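PDB 3SGH: SusD homolog from Bacteroides thetaiotaomicron, which probably binds glycans at the cell surface, as SusD-like outer-membrane lipoproteins do, on a scaffold built largely of packed alpha-helices. Local coordinates for residues 19-24 / 99-104; 25-30 / 109-114; 33-38 / 77-82; 86-91 / 103-108. One frame throughout, in Å; residues are numbered along the deposited sequence. Where two conformers were deposited one is given.

The four contacts illustrate how chemistry follows depth in a helical protein. Interactions 1, 2 and 4 are buried and share helix 100-120, which receives helix 17-24, the short helix 26-29 and helix 87-95 along its length. Interactions 1 and 4 lie closest together and are almost wholly apolar, built from aliphatic side chains and one phenylalanine edge. Interaction 2, nearer the centre of the chain, packs two tyrosines and adds a water that joins a hydroxyl to a backbone carbonyl. Interaction 3 is only partly buried, joins helices 33-40 and 75-84 instead, and depends on a salt bridge supported by packing against an arginine.

Interaction 1: residues 19-24 / 99-104; sequences NLLSTM and GVIYAM
Leu-21 carries this contact almost alone, inserting its branched end between Ile-101 and Met-104, which lie one turn apart on the facing helix. Its CB points toward that helix, and CG, set anti to the carbonyl carbon (chi1 -75°), continues the reach to within 4.1 Å of Ile-101 CG2. There the chain forks. CD1 lies 3.9 Å from Met-104 CB and also borders both CG2 and CD1 of Ile-101. CD2 leans on the backbone, 3.9 Å from Ile-101 O and equally close to Met-104 C, and also borders Met-104 CB. The leucine thus crosses the side chain of Met-104, present as selenomethionine, at about a right angle and touches it at the CB root. An alanine at Leu-21 would keep CB but lose CG and both methyls, which would probably open a gap between the two helices and deprive Ile-101 CG2 and Met-104 CB of the leucine's part of their cover. Around the pair, Leu-170 of helix 168-171 packs on both Leu-21 and Met-104, while Leu-20 turns to Leu-90 and Val-91, so helix 17-24 bridges helices 100-120 and 87-95.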
loop_
_atom_site.group_PDB
_atom_site.type_symbol
_atom_site.label_atom_id
_atom_site.label_comp_id
_atom_site.label_asym_id
_atom_site.label_seq_id
_atom_site.Cartn_x
_atom_site.Cartn_y
_atom_site.Cartn_z
ATOM N N ASN A 19 -7.498 -14.490 -21.102
ATOM C CA ASN A 19 -8.738 -14.049 -20.490
ATOM C C ASN A 19 -8.821 -14.343 -18.977
ATOM O O ASN A 19 -9.487 -13.606 -18.243
ATOM C CB ASN A 19 -9.952 -14.635 -21.221
ATOM C CG ASN A 19 -10.082 -14.135 -22.680
ATOM O OD1 ASN A 19 -9.113 -13.640 -23.314
ATOM N ND2 ASN A 19 -11.273 -14.299 -23.227
ATOM N N LEU A 20 -8.112 -15.373 -18.494
ATOM C CA LEU A 20 -8.093 -15.640 -17.046
ATOM C C LEU A 20 -7.269 -14.572 -16.301
ATOM O O LEU A 20 -7.467 -14.372 -15.113
ATOM C CB LEU A 20 -7.532 -17.023 -16.741
ATOM C CG LEU A 20 -8.377 -18.172 -17.332
ATOM C CD1 LEU A 20 -7.472 -19.358 -17.591
ATOM C CD2 LEU A 20 -9.553 -18.451 -16.399
ATOM N N LEU A 21 -6.357 -13.884 -17.004
ATOM C CA LEU A 21 -5.588 -12.804 -16.375
ATOM C C LEU A 21 -6.505 -11.689 -15.937
ATOM O O LEU A 21 -6.237 -11.058 -14.935
ATOM C CB LEU A 21 -4.563 -12.207 -17.335
ATOM C CG LEU A 21 -3.295 -12.937 -17.685
ATOM C CD1 LEU A 21 -2.569 -12.009 -18.666
ATOM C CD2 LEU A 21 -2.435 -13.243 -16.450
ATOM N N SER A 22 -7.593 -11.442 -16.664
ATOM C CA SER A 22 -8.421 -10.259 -16.354
ATOM C C SER A 22 -8.949 -10.265 -14.934
ATOM O O SER A 22 -8.974 -9.215 -14.280
ATOM C CB SER A 22 -9.608 -10.113 -17.336
ATOM O OG SER A 22 -9.082 -9.915 -18.645
ATOM N N THR A 23 -9.413 -11.398 -14.426
ATOM C CA THR A 23 -9.868 -11.470 -13.043
ATOM C C THR A 23 -8.716 -11.254 -12.080
ATOM O O THR A 23 -8.848 -10.542 -11.097
ATOM C CB THR A 23 -10.431 -12.837 -12.694
ATOM O OG1 THR A 23 -11.085 -13.386 -13.845
ATOM C CG2 THR A 23 -11.375 -12.720 -11.508
HETATM N N MSE A 24 -7.587 -11.900 -12.382
HETATM C CA MSE A 24 -6.412 -11.842 -11.498
HETATM C C MSE A 24 -5.972 -10.397 -11.329
HETATM O O MSE A 24 -5.548 -9.973 -10.240
HETATM C CB MSE A 24 -5.233 -12.675 -12.036
HETATM C CG MSE A 24 -5.543 -14.141 -12.226
HETATM SE SE MSE A 24 -4.032 -15.091 -12.909
HETATM C CE MSE A 24 -2.996 -14.988 -11.314
ATOM N N GLY A 99 6.031 -18.380 -21.540
ATOM C CA GLY A 99 5.419 -17.316 -22.344
ATOM C C GLY A 99 4.974 -16.129 -21.498
ATOM O O GLY A 99 4.949 -16.203 -20.275
ATOM N N VAL A 100 4.624 -15.047 -22.191
ATOM C CA VAL A 100 4.257 -13.759 -21.547
ATOM C C VAL A 100 2.998 -13.883 -20.684
ATOM O O VAL A 100 2.897 -13.229 -19.646
ATOM C CB VAL A 100 4.111 -12.687 -22.622
ATOM C CG1 VAL A 100 3.426 -11.416 -22.062
ATOM C CG2 VAL A 100 5.493 -12.345 -23.209
ATOM N N ILE A 101 2.059 -14.741 -21.046
ATOM C CA ILE A 101 0.805 -14.838 -20.280
ATOM C C ILE A 101 1.124 -15.534 -18.956
ATOM O O ILE A 101 0.619 -15.117 -17.925
ATOM C CB ILE A 101 -0.339 -15.543 -21.061
ATOM C CG1 ILE A 101 -0.594 -14.777 -22.373
ATOM C CG2 ILE A 101 -1.596 -15.691 -20.207
ATOM C CD1 ILE A 101 -0.840 -13.259 -22.226
ATOM N N TYR A 102 2.019 -16.532 -18.965
ATOM C CA TYR A 102 2.442 -17.157 -17.735
ATOM C C TYR A 102 3.228 -16.187 -16.868
ATOM O O TYR A 102 3.019 -16.131 -15.656
ATOM C CB TYR A 102 3.277 -18.402 -18.008
ATOM C CG TYR A 102 3.758 -19.063 -16.768
ATOM C CD1 TYR A 102 2.856 -19.609 -15.859
ATOM C CD2 TYR A 102 5.129 -19.178 -16.492
ATOM C CE1 TYR A 102 3.295 -20.237 -14.705
ATOM C CE2 TYR A 102 5.567 -19.824 -15.330
ATOM C CZ TYR A 102 4.634 -20.359 -14.461
ATOM O OH TYR A 102 5.049 -21.008 -13.299
ATOM N N ALA A 103 4.150 -15.434 -17.481
ATOM C CA ALA A 103 4.905 -14.407 -16.777
ATOM C C ALA A 103 3.933 -13.443 -16.085
ATOM O O ALA A 103 4.118 -13.092 -14.911
ATOM C CB ALA A 103 5.797 -13.663 -17.740
HETATM N N MSE A 104 2.909 -12.984 -16.810
HETATM C CA MSE A 104 1.946 -12.054 -16.212
HETATM C C MSE A 104 1.149 -12.683 -15.081
HETATM O O MSE A 104 0.786 -12.000 -14.130
HETATM C CB MSE A 104 1.017 -11.450 -17.272
HETATM C CG MSE A 104 1.751 -10.541 -18.231
HETATM SE SE MSE A 104 2.483 -9.003 -17.418
HETATM C CE MSE A 104 0.976 -8.579 -16.227
#

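Interaction 2: residues 25-30 / 109-114; sequences FNVYAC and RVYGMQ
A short, weakly bonded helical turn, 26-29, approaches long helix 100-120 at a glycine, with Val-27 set against Gly-112 and Tyr-28 against Tyr-111. The CA atoms of Val-27 and Gly-112 are 5.4 Å apart, and Val-27 CG2 lies 4.0 Å from Gly-112 N. This closeness suits a residue without a side chain, since a CB there would sit tightly against Val-27 CG1. The rings of Tyr-28 and Tyr-111 meet obliquely, their planes at 55°. Tyr-28 CD1 stands 3.6 Å above the plane of the Tyr-111 ring, toward its rim, while CE1 of Tyr-28 reaches Tyr-111 CB at 3.6 Å. On the opposite face of the Tyr-111 ring, Gln-114 NE2 lies over the centre; the same nitrogen donates to Tyr-111 O at 2.9 Å, a bent bond that helps hold the amide against that face. Val-27 O meets the ring edge instead, 3.8 Å from Tyr-111 CD1. A water joins Tyr-28 O to Tyr-111 OH, a hydroxyl also bonded to Arg-194, whereas Tyr-28 OH pairs with Thr-108 OG1. Val-316 of strand 314-317 packs on both tyrosines, and Tyr-83 and Ile-84 of helix 75-84 border Val-27.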
loop_
_atom_site.group_PDB
_atom_site.type_symbol
_atom_site.label_atom_id
_atom_site.label_comp_id
_atom_site.label_asym_id
_atom_site.label_seq_id
_atom_site.Cartn_x
_atom_site.Cartn_y
_atom_site.Cartn_z
ATOM N N PHE A 25 -6.109 -9.625 -12.409
ATOM C CA PHE A 25 -5.641 -8.254 -12.414
ATOM C C PHE A 25 -6.350 -7.352 -11.400
ATOM O O PHE A 25 -5.869 -6.227 -11.110
ATOM C CB PHE A 25 -5.845 -7.604 -13.778
ATOM C CG PHE A 25 -4.879 -8.014 -14.880
ATOM C CD1 PHE A 25 -3.657 -8.634 -14.659
ATOM C CD2 PHE A 25 -5.213 -7.680 -16.176
ATOM C CE1 PHE A 25 -2.804 -8.920 -15.728
ATOM C CE2 PHE A 25 -4.367 -7.978 -17.244
ATOM C CZ PHE A 25 -3.203 -8.601 -17.030
ATOM N N ASN A 26 -7.503 -7.785 -10.882
ATOM C CA ASN A 26 -8.162 -6.984 -9.837
ATOM C C ASN A 26 -7.312 -6.800 -8.564
ATOM O O ASN A 26 -7.557 -5.876 -7.806
ATOM C CB ASN A 26 -9.492 -7.600 -9.481
ATOM C CG ASN A 26 -10.532 -7.328 -10.561
ATOM O OD1 ASN A 26 -11.033 -6.203 -10.654
ATOM N ND2 ASN A 26 -10.770 -8.306 -11.432
ATOM N N VAL A 27 -6.289 -7.631 -8.336
ATOM C CA VAL A 27 -5.422 -7.382 -7.185
ATOM C C VAL A 27 -4.606 -6.096 -7.257
ATOM O O VAL A 27 -4.153 -5.623 -6.228
ATOM C CB VAL A 27 -4.473 -8.533 -6.847
ATOM C CG1 VAL A 27 -5.283 -9.845 -6.577
ATOM C CG2 VAL A 27 -3.375 -8.714 -7.924
ATOM N N TYR A 28 -4.383 -5.544 -8.443
ATOM C CA TYR A 28 -3.490 -4.398 -8.557
ATOM C C TYR A 28 -4.064 -3.138 -7.931
ATOM O O TYR A 28 -3.363 -2.418 -7.242
ATOM C CB TYR A 28 -3.160 -4.142 -10.012
ATOM C CG TYR A 28 -2.221 -5.163 -10.618
ATOM C CD1 TYR A 28 -0.950 -5.348 -10.102
ATOM C CD2 TYR A 28 -2.548 -5.880 -11.757
ATOM C CE1 TYR A 28 -0.039 -6.261 -10.638
ATOM C CE2 TYR A 28 -1.637 -6.804 -12.294
ATOM C CZ TYR A 28 -0.379 -6.984 -11.729
ATOM O OH TYR A 28 0.554 -7.879 -12.234
ATOM N N ALA A 29 -5.347 -2.910 -8.139
ATOM C CA ALA A 29 -5.985 -1.689 -7.662
ATOM C C ALA A 29 -7.288 -1.910 -6.907
ATOM O O ALA A 29 -7.750 -0.972 -6.255
ATOM C CB ALA A 29 -6.239 -0.744 -8.823
ATOM N N CYS A 30 -7.893 -3.104 -7.023
ATOM C CA CYS A 30 -9.222 -3.392 -6.410
ATOM C C CYS A 30 -10.298 -2.352 -6.751
ATOM O O CYS A 30 -10.825 -1.688 -5.848
ATOM C CB CYS A 30 -9.087 -3.518 -4.900
ATOM S SG CYS A 30 -8.203 -5.064 -4.448
ATOM N N ARG A 109 0.113 -12.873 -9.358
ATOM C CA ARG A 109 0.104 -13.670 -8.127
ATOM C C ARG A 109 1.045 -13.110 -7.093
ATOM O O ARG A 109 0.658 -12.916 -5.973
ATOM C CB ARG A 109 0.511 -15.098 -8.433
ATOM C CG ARG A 109 0.420 -16.074 -7.268
ATOM C CD ARG A 109 0.894 -17.393 -7.699
ATOM N NE ARG A 109 0.862 -18.369 -6.612
ATOM C CZ ARG A 109 1.656 -19.422 -6.507
ATOM N NH1 ARG A 109 2.672 -19.621 -7.360
ATOM N NH2 ARG A 109 1.467 -20.237 -5.481
ATOM N N VAL A 110 2.295 -12.828 -7.490
ATOM C CA VAL A 110 3.230 -12.227 -6.561
ATOM C C VAL A 110 2.648 -10.897 -6.039
ATOM O O VAL A 110 2.745 -10.638 -4.850
ATOM C CB VAL A 110 4.641 -12.026 -7.152
ATOM C CG1 VAL A 110 5.492 -11.061 -6.227
ATOM C CG2 VAL A 110 5.385 -13.395 -7.422
ATOM N N TYR A 111 2.060 -10.050 -6.886
ATOM C CA TYR A 111 1.540 -8.722 -6.442
ATOM C C TYR A 111 0.500 -8.909 -5.327
ATOM O O TYR A 111 0.534 -8.250 -4.261
ATOM C CB TYR A 111 0.921 -7.882 -7.591
ATOM C CG TYR A 111 0.786 -6.446 -7.142
ATOM C CD1 TYR A 111 -0.372 -5.980 -6.472
ATOM C CD2 TYR A 111 1.844 -5.567 -7.309
ATOM C CE1 TYR A 111 -0.432 -4.653 -6.016
ATOM C CE2 TYR A 111 1.776 -4.263 -6.872
ATOM C CZ TYR A 111 0.640 -3.814 -6.235
ATOM O OH TYR A 111 0.625 -2.515 -5.768
ATOM N N GLY A 112 -0.383 -9.856 -5.545
ATOM C CA GLY A 112 -1.471 -10.094 -4.640
ATOM C C GLY A 112 -0.993 -10.706 -3.349
ATOM O O GLY A 112 -1.468 -10.358 -2.268
HETATM N N MSE A 113 -0.078 -11.662 -3.471
HETATM C CA MSE A 113 0.370 -12.399 -2.315
HETATM C C MSE A 113 1.400 -11.627 -1.486
HETATM O O MSE A 113 1.511 -11.863 -0.276
HETATM C CB MSE A 113 0.891 -13.767 -2.715
HETATM C CG MSE A 113 -0.269 -14.655 -3.282
HETATM SE SE MSE A 113 -1.688 -14.951 -1.980
HETATM C CE MSE A 113 -3.176 -14.250 -2.960
ATOM N N GLN A 114 2.155 -10.715 -2.091
ATOM C CA GLN A 114 3.051 -9.875 -1.285
ATOM C C GLN A 114 2.233 -8.940 -0.402
ATOM O O GLN A 114 2.603 -8.686 0.726
ATOM C CB GLN A 114 4.076 -9.120 -2.131
ATOM C CG GLN A 114 3.585 -8.101 -3.136
ATOM C CD GLN A 114 3.169 -6.756 -2.533
ATOM O OE1 GLN A 114 3.773 -6.298 -1.583
ATOM N NE2 GLN A 114 2.122 -6.139 -3.102
HETATM O O HOH W 1 -1.656 -1.602 -5.362
#

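Interaction 3: residues 33-38 / 77-82; sequences QNACQE and WGRLYG
Arg-79 reaches Glu-38 by a folded path: CG leaves anti to the backbone N (chi1 -175°), and bends at chi2 and chi3 then swing the guanidinium across to helix 33-40. Glu-38 answers with a chain extended beyond CG, and the two side chains cross at about a right angle. The grip is side-on and two-pronged. Arg-79 NE donates to Glu-38 OE1 at 2.9 Å, and Arg-79 NH2 donates to Glu-38 OE2 at 3.1 Å, both bonds being nearly straight. Each oxygen lies close to the guanidinium plane, yet the carboxylate is turned 47° against it, so the nitrogens meet the oxygens from above the carboxylate plane. The flat group also rests on the first turn of helix 33-40. Ala-35 N lies over the centre of one face, 3.7 Å above it, while Ala-35 CB touches Arg-79 CD at 3.6 Å and Asn-34 CB touches Arg-79 NH2 at 3.6 Å. Gln-32 holds this turn by bonding Ala-35 N and Asn-34 OD1, and a water weakly spans Asn-34 OD1 and Arg-79 NH2. The nearby Glu-38 carboxylate would probably favour the charged guanidinium at this helix start. A methionine in place of Arg-79 would probably leave the Glu-38 carboxylate without its charged mate and the first turn of the helix without its flat cover. With segment axes at 127° and 10.4 Å apart, this is a bidentate interhelical salt bridge in a partly buried part of the helical scaffold, joining helices 33-40 and 75-84.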
loop_
_atom_site.group_PDB
_atom_site.type_symbol
_atom_site.label_atom_id
_atom_site.label_comp_id
_atom_site.label_asym_id
_atom_site.label_seq_id
_atom_site.Cartn_x
_atom_site.Cartn_y
_atom_site.Cartn_z
ATOM N N GLN A 33 -16.428 -2.161 -6.067
ATOM C CA GLN A 33 -16.737 -1.361 -4.908
ATOM C C GLN A 33 -16.446 -2.049 -3.565
ATOM O O GLN A 33 -15.950 -1.393 -2.650
ATOM C CB GLN A 33 -18.183 -0.832 -4.969
ATOM C CG GLN A 33 -19.236 -1.930 -4.888
ATOM C CD GLN A 33 -20.552 -1.500 -5.461
ATOM O OE1 GLN A 33 -20.625 -1.000 -6.609
ATOM N NE2 GLN A 33 -21.601 -1.630 -4.670
ATOM N N ASN A 34 -16.733 -3.356 -3.447
ATOM C CA ASN A 34 -16.472 -4.066 -2.188
ATOM C C ASN A 34 -15.007 -4.431 -2.015
ATOM O O ASN A 34 -14.490 -4.328 -0.914
ATOM C CB ASN A 34 -17.340 -5.310 -2.114
ATOM C CG ASN A 34 -18.826 -4.972 -2.307
ATOM O OD1 ASN A 34 -19.445 -5.418 -3.259
ATOM N ND2 ASN A 34 -19.354 -4.121 -1.448
ATOM N N ALA A 35 -14.339 -4.826 -3.089
ATOM C CA ALA A 35 -12.877 -5.011 -3.074
ATOM C C ALA A 35 -12.197 -3.713 -2.637
ATOM O O ALA A 35 -11.292 -3.746 -1.819
ATOM C CB ALA A 35 -12.375 -5.421 -4.482
ATOM N N CYS A 36 -12.646 -2.588 -3.219
ATOM C CA CYS A 36 -12.127 -1.261 -2.881
ATOM C C CYS A 36 -12.311 -0.953 -1.389
ATOM O O CYS A 36 -11.364 -0.556 -0.713
ATOM C CB CYS A 36 -12.754 -0.183 -3.768
ATOM S SG CYS A 36 -11.933 1.397 -3.583
ATOM N N GLN A 37 -13.502 -1.190 -0.860
ATOM C CA GLN A 37 -13.712 -0.941 0.546
ATOM C C GLN A 37 -12.799 -1.821 1.381
ATOM O O GLN A 37 -12.117 -1.326 2.282
ATOM C CB GLN A 37 -15.138 -1.133 0.989
ATOM C CG GLN A 37 -15.267 -0.814 2.523
ATOM C CD GLN A 37 -16.713 -0.558 2.934
ATOM O OE1 GLN A 37 -17.614 -1.361 2.618
ATOM N NE2 GLN A 37 -16.933 0.552 3.634
ATOM N N GLU A 38 -12.772 -3.100 1.031
ATOM C CA GLU A 38 -12.044 -4.093 1.862
ATOM C C GLU A 38 -10.539 -3.845 1.904
ATOM O O GLU A 38 -9.919 -3.916 2.961
ATOM C CB GLU A 38 -12.339 -5.504 1.379
ATOM C CG GLU A 38 -13.822 -5.907 1.590
ATOM C CD GLU A 38 -14.216 -7.175 0.783
ATOM O OE1 GLU A 38 -13.335 -7.817 0.198
ATOM O OE2 GLU A 38 -15.412 -7.503 0.765
ATOM N N TRP A 77 -8.053 -11.735 2.853
ATOM C CA TRP A 77 -7.719 -13.088 2.421
ATOM C C TRP A 77 -8.667 -13.524 1.349
ATOM O O TRP A 77 -8.250 -13.976 0.276
ATOM C CB TRP A 77 -7.755 -14.065 3.588
ATOM C CG TRP A 77 -7.687 -15.503 3.173
ATOM C CD1 TRP A 77 -8.668 -16.189 2.560
ATOM C CD2 TRP A 77 -6.579 -16.439 3.332
ATOM N NE1 TRP A 77 -8.268 -17.491 2.319
ATOM C CE2 TRP A 77 -6.987 -17.665 2.772
ATOM C CE3 TRP A 77 -5.283 -16.349 3.871
ATOM C CZ2 TRP A 77 -6.168 -18.828 2.781
ATOM C CZ3 TRP A 77 -4.459 -17.511 3.881
ATOM C CH2 TRP A 77 -4.907 -18.728 3.316
ATOM N N GLY A 78 -9.959 -13.411 1.632
ATOM C CA GLY A 78 -10.979 -13.908 0.694
ATOM C C GLY A 78 -10.947 -13.201 -0.641
ATOM O O GLY A 78 -11.113 -13.816 -1.721
ATOM N N ARG A 79 -10.712 -11.894 -0.577
ATOM C CA ARG A 79 -10.733 -11.094 -1.771
ATOM C C ARG A 79 -9.526 -11.418 -2.690
ATOM O O ARG A 79 -9.689 -11.645 -3.913
ATOM C CB ARG A 79 -10.742 -9.606 -1.378
ATOM C CG ARG A 79 -10.878 -8.622 -2.574
ATOM C CD ARG A 79 -12.140 -8.832 -3.381
ATOM N NE ARG A 79 -13.335 -8.607 -2.597
ATOM C CZ ARG A 79 -14.573 -8.614 -3.064
ATOM N NH1 ARG A 79 -14.801 -8.806 -4.358
ATOM N NH2 ARG A 79 -15.569 -8.396 -2.230
ATOM N N LEU A 80 -8.333 -11.428 -2.096
ATOM C CA LEU A 80 -7.108 -11.613 -2.836
ATOM C C LEU A 80 -6.985 -13.067 -3.321
ATOM O O LEU A 80 -6.660 -13.291 -4.479
ATOM C CB LEU A 80 -5.888 -11.253 -1.984
ATOM C CG LEU A 80 -5.872 -9.749 -1.605
ATOM C CD1 LEU A 80 -4.681 -9.429 -0.696
ATOM C CD2 LEU A 80 -5.844 -8.841 -2.896
ATOM N N TYR A 81 -7.220 -14.040 -2.434
ATOM C CA TYR A 81 -7.309 -15.421 -2.879
ATOM C C TYR A 81 -8.331 -15.630 -3.980
ATOM O O TYR A 81 -8.074 -16.358 -4.921
ATOM C CB TYR A 81 -7.623 -16.376 -1.732
ATOM C CG TYR A 81 -6.429 -17.140 -1.258
ATOM C CD1 TYR A 81 -5.419 -16.538 -0.541
ATOM C CD2 TYR A 81 -6.359 -18.504 -1.494
ATOM C CE1 TYR A 81 -4.301 -17.276 -0.120
ATOM C CE2 TYR A 81 -5.297 -19.249 -1.072
ATOM C CZ TYR A 81 -4.261 -18.641 -0.396
ATOM O OH TYR A 81 -3.217 -19.438 0.010
ATOM N N GLY A 82 -9.486 -14.990 -3.878
ATOM C CA GLY A 82 -10.510 -15.135 -4.889
ATOM C C GLY A 82 -10.081 -14.696 -6.275
ATOM O O GLY A 82 -10.449 -15.321 -7.294
HETATM O O HOH W 2 -18.450 -8.501 -3.906
#

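Interaction 4: residues 86-91 / 103-108; sequences PSFFLV and AMAQLT
Apolar packing comes first, and it centres on Ala-105, whose CB points into the gap between the two helices. Val-91 CG1 approaches that methyl, Ala-105 CB, at 3.6 Å, placed there because it stands anti to its own backbone nitrogen (chi1 172°). Phe-88, one turn earlier, brings CD1 to 4.0 Å from the same Ala-105 CB. The second kind of contact sets ring against backbone. Phe-88 turns its edge to the facing helix, so that CD1 lies 3.7 Å from Ala-105 O and CE1 lies 3.9 Å from Gln-106 N, both near the ring plane. Its CE1 also reaches the aliphatic part of Gln-106, at CG, while the amide end of that glutamine extends beyond the contact and bonds through OE1 to Asn-153. The small alanine permits this intimacy: the CA atoms of Phe-88 and Ala-105 are 5.9 Å apart. Between the two segments themselves the contact is nonpolar; a side-chain hydrogen bond forms inside helix 100-120, where Met-104 O accepts from Thr-108 OG1 at 2.7 Å and from Thr-108 N at 3.0 Å, the two donors arriving from opposite faces of the carbonyl plane. The buried hydroxyl is thereby satisfied within its own helix. Arg-109 makes a cation-pi contact with the Phe-88 ring. The segments 87-91 and 103-108 run nearly antiparallel, their axes at 157°, and the successive helices that hold them, 87-95 and 100-120, form an alpha-alpha hairpin. Helix 17-24 packs on both through Leu-20 and Met-24, while helix 140-162 packs at Gln-106 and Leu-107, and helix 181-198 at Met-104 and Leu-107.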
loop_
_atom_site.group_PDB
_atom_site.type_symbol
_atom_site.label_atom_id
_atom_site.label_comp_id
_atom_site.label_asym_id
_atom_site.label_seq_id
_atom_site.Cartn_x
_atom_site.Cartn_y
_atom_site.Cartn_z
ATOM N N PRO A 86 -8.697 -19.980 -8.705
ATOM C CA PRO A 86 -7.775 -20.918 -9.378
ATOM C C PRO A 86 -7.129 -20.405 -10.662
ATOM O O PRO A 86 -6.415 -21.143 -11.310
ATOM C CB PRO A 86 -8.686 -22.144 -9.668
ATOM C CG PRO A 86 -10.027 -21.548 -9.904
ATOM C CD PRO A 86 -10.117 -20.400 -8.893
ATOM N N SER A 87 -7.360 -19.161 -11.042
ATOM C CA SER A 87 -6.876 -18.709 -12.345
ATOM C C SER A 87 -5.379 -18.904 -12.516
ATOM O O SER A 87 -4.964 -19.245 -13.604
ATOM C CB SER A 87 -7.256 -17.259 -12.612
ATOM O OG SER A 87 -8.667 -17.154 -12.641
ATOM N N PHE A 88 -4.582 -18.684 -11.462
ATOM C CA PHE A 88 -3.145 -18.859 -11.580
ATOM C C PHE A 88 -2.790 -20.265 -12.110
ATOM O O PHE A 88 -1.956 -20.430 -13.036
ATOM C CB PHE A 88 -2.372 -18.650 -10.259
ATOM C CG PHE A 88 -0.949 -18.949 -10.424
ATOM C CD1 PHE A 88 -0.168 -18.092 -11.145
ATOM C CD2 PHE A 88 -0.404 -20.141 -9.983
ATOM C CE1 PHE A 88 1.154 -18.385 -11.394
ATOM C CE2 PHE A 88 0.898 -20.452 -10.224
ATOM C CZ PHE A 88 1.688 -19.574 -10.944
ATOM N N PHE A 89 -3.411 -21.286 -11.523
ATOM C CA PHE A 89 -3.088 -22.665 -11.911
ATOM C C PHE A 89 -3.652 -23.034 -13.259
ATOM O O PHE A 89 -3.025 -23.760 -14.022
ATOM C CB PHE A 89 -3.545 -23.673 -10.867
ATOM C CG PHE A 89 -2.781 -23.559 -9.586
ATOM C CD1 PHE A 89 -1.414 -23.741 -9.573
ATOM C CD2 PHE A 89 -3.414 -23.248 -8.400
ATOM C CE1 PHE A 89 -0.681 -23.630 -8.394
ATOM C CE2 PHE A 89 -2.681 -23.155 -7.217
ATOM C CZ PHE A 89 -1.335 -23.329 -7.218
ATOM N N LEU A 90 -4.817 -22.502 -13.574
ATOM C CA LEU A 90 -5.378 -22.678 -14.901
ATOM C C LEU A 90 -4.468 -22.075 -15.977
ATOM O O LEU A 90 -4.264 -22.697 -17.035
ATOM C CB LEU A 90 -6.776 -22.051 -14.964
ATOM C CG LEU A 90 -7.866 -22.765 -14.157
ATOM C CD1 LEU A 90 -9.143 -21.899 -14.162
ATOM C CD2 LEU A 90 -8.200 -24.152 -14.691
ATOM N N VAL A 91 -3.891 -20.903 -15.706
ATOM C CA VAL A 91 -2.957 -20.284 -16.650
ATOM C C VAL A 91 -1.680 -21.101 -16.729
ATOM O O VAL A 91 -1.150 -21.360 -17.809
ATOM C CB VAL A 91 -2.619 -18.819 -16.315
ATOM C CG1 VAL A 91 -1.496 -18.297 -17.210
ATOM C CG2 VAL A 91 -3.903 -17.928 -16.435
ATOM N N ALA A 103 4.150 -15.434 -17.481
ATOM C CA ALA A 103 4.905 -14.407 -16.777
ATOM C C ALA A 103 3.933 -13.443 -16.085
ATOM O O ALA A 103 4.118 -13.092 -14.911
ATOM C CB ALA A 103 5.797 -13.663 -17.740
HETATM N N MSE A 104 2.909 -12.984 -16.810
HETATM C CA MSE A 104 1.946 -12.054 -16.212
HETATM C C MSE A 104 1.149 -12.683 -15.081
HETATM O O MSE A 104 0.786 -12.000 -14.130
HETATM C CB MSE A 104 1.017 -11.450 -17.272
HETATM C CG MSE A 104 1.751 -10.541 -18.231
HETATM SE SE MSE A 104 2.483 -9.003 -17.418
HETATM C CE MSE A 104 0.976 -8.579 -16.227
ATOM N N ALA A 105 0.861 -13.989 -15.182
ATOM C CA ALA A 105 0.139 -14.690 -14.109
ATOM C C ALA A 105 1.021 -14.789 -12.861
ATOM O O ALA A 105 0.565 -14.560 -11.755
ATOM C CB ALA A 105 -0.330 -16.073 -14.587
ATOM N N GLN A 106 2.308 -15.024 -13.058
ATOM C CA GLN A 106 3.271 -15.058 -11.962
ATOM C C GLN A 106 3.413 -13.702 -11.287
ATOM O O GLN A 106 3.389 -13.599 -10.056
ATOM C CB GLN A 106 4.637 -15.463 -12.511
ATOM C CG GLN A 106 4.773 -16.921 -12.768
ATOM C CD GLN A 106 6.223 -17.314 -12.991
ATOM O OE1 GLN A 106 6.895 -16.759 -13.858
ATOM N NE2 GLN A 106 6.705 -18.240 -12.185
ATOM N N LEU A 107 3.594 -12.681 -12.101
ATOM C CA LEU A 107 3.708 -11.297 -11.579
ATOM C C LEU A 107 2.461 -10.877 -10.771
ATOM O O LEU A 107 2.549 -10.280 -9.712
ATOM C CB LEU A 107 3.972 -10.340 -12.706
ATOM C CG LEU A 107 4.016 -8.844 -12.351
ATOM C CD1 LEU A 107 5.157 -8.531 -11.367
ATOM C CD2 LEU A 107 4.174 -8.037 -13.692
ATOM N N THR A 108 1.304 -11.197 -11.295
ATOM C CA THR A 108 0.049 -10.825 -10.690
ATOM C C THR A 108 -0.199 -11.581 -9.374
ATOM O O THR A 108 -0.644 -10.960 -8.386
ATOM C CB THR A 108 -1.121 -10.954 -11.695
ATOM O OG1 THR A 108 -0.818 -10.225 -12.902
ATOM C CG2 THR A 108 -2.408 -10.380 -11.090
#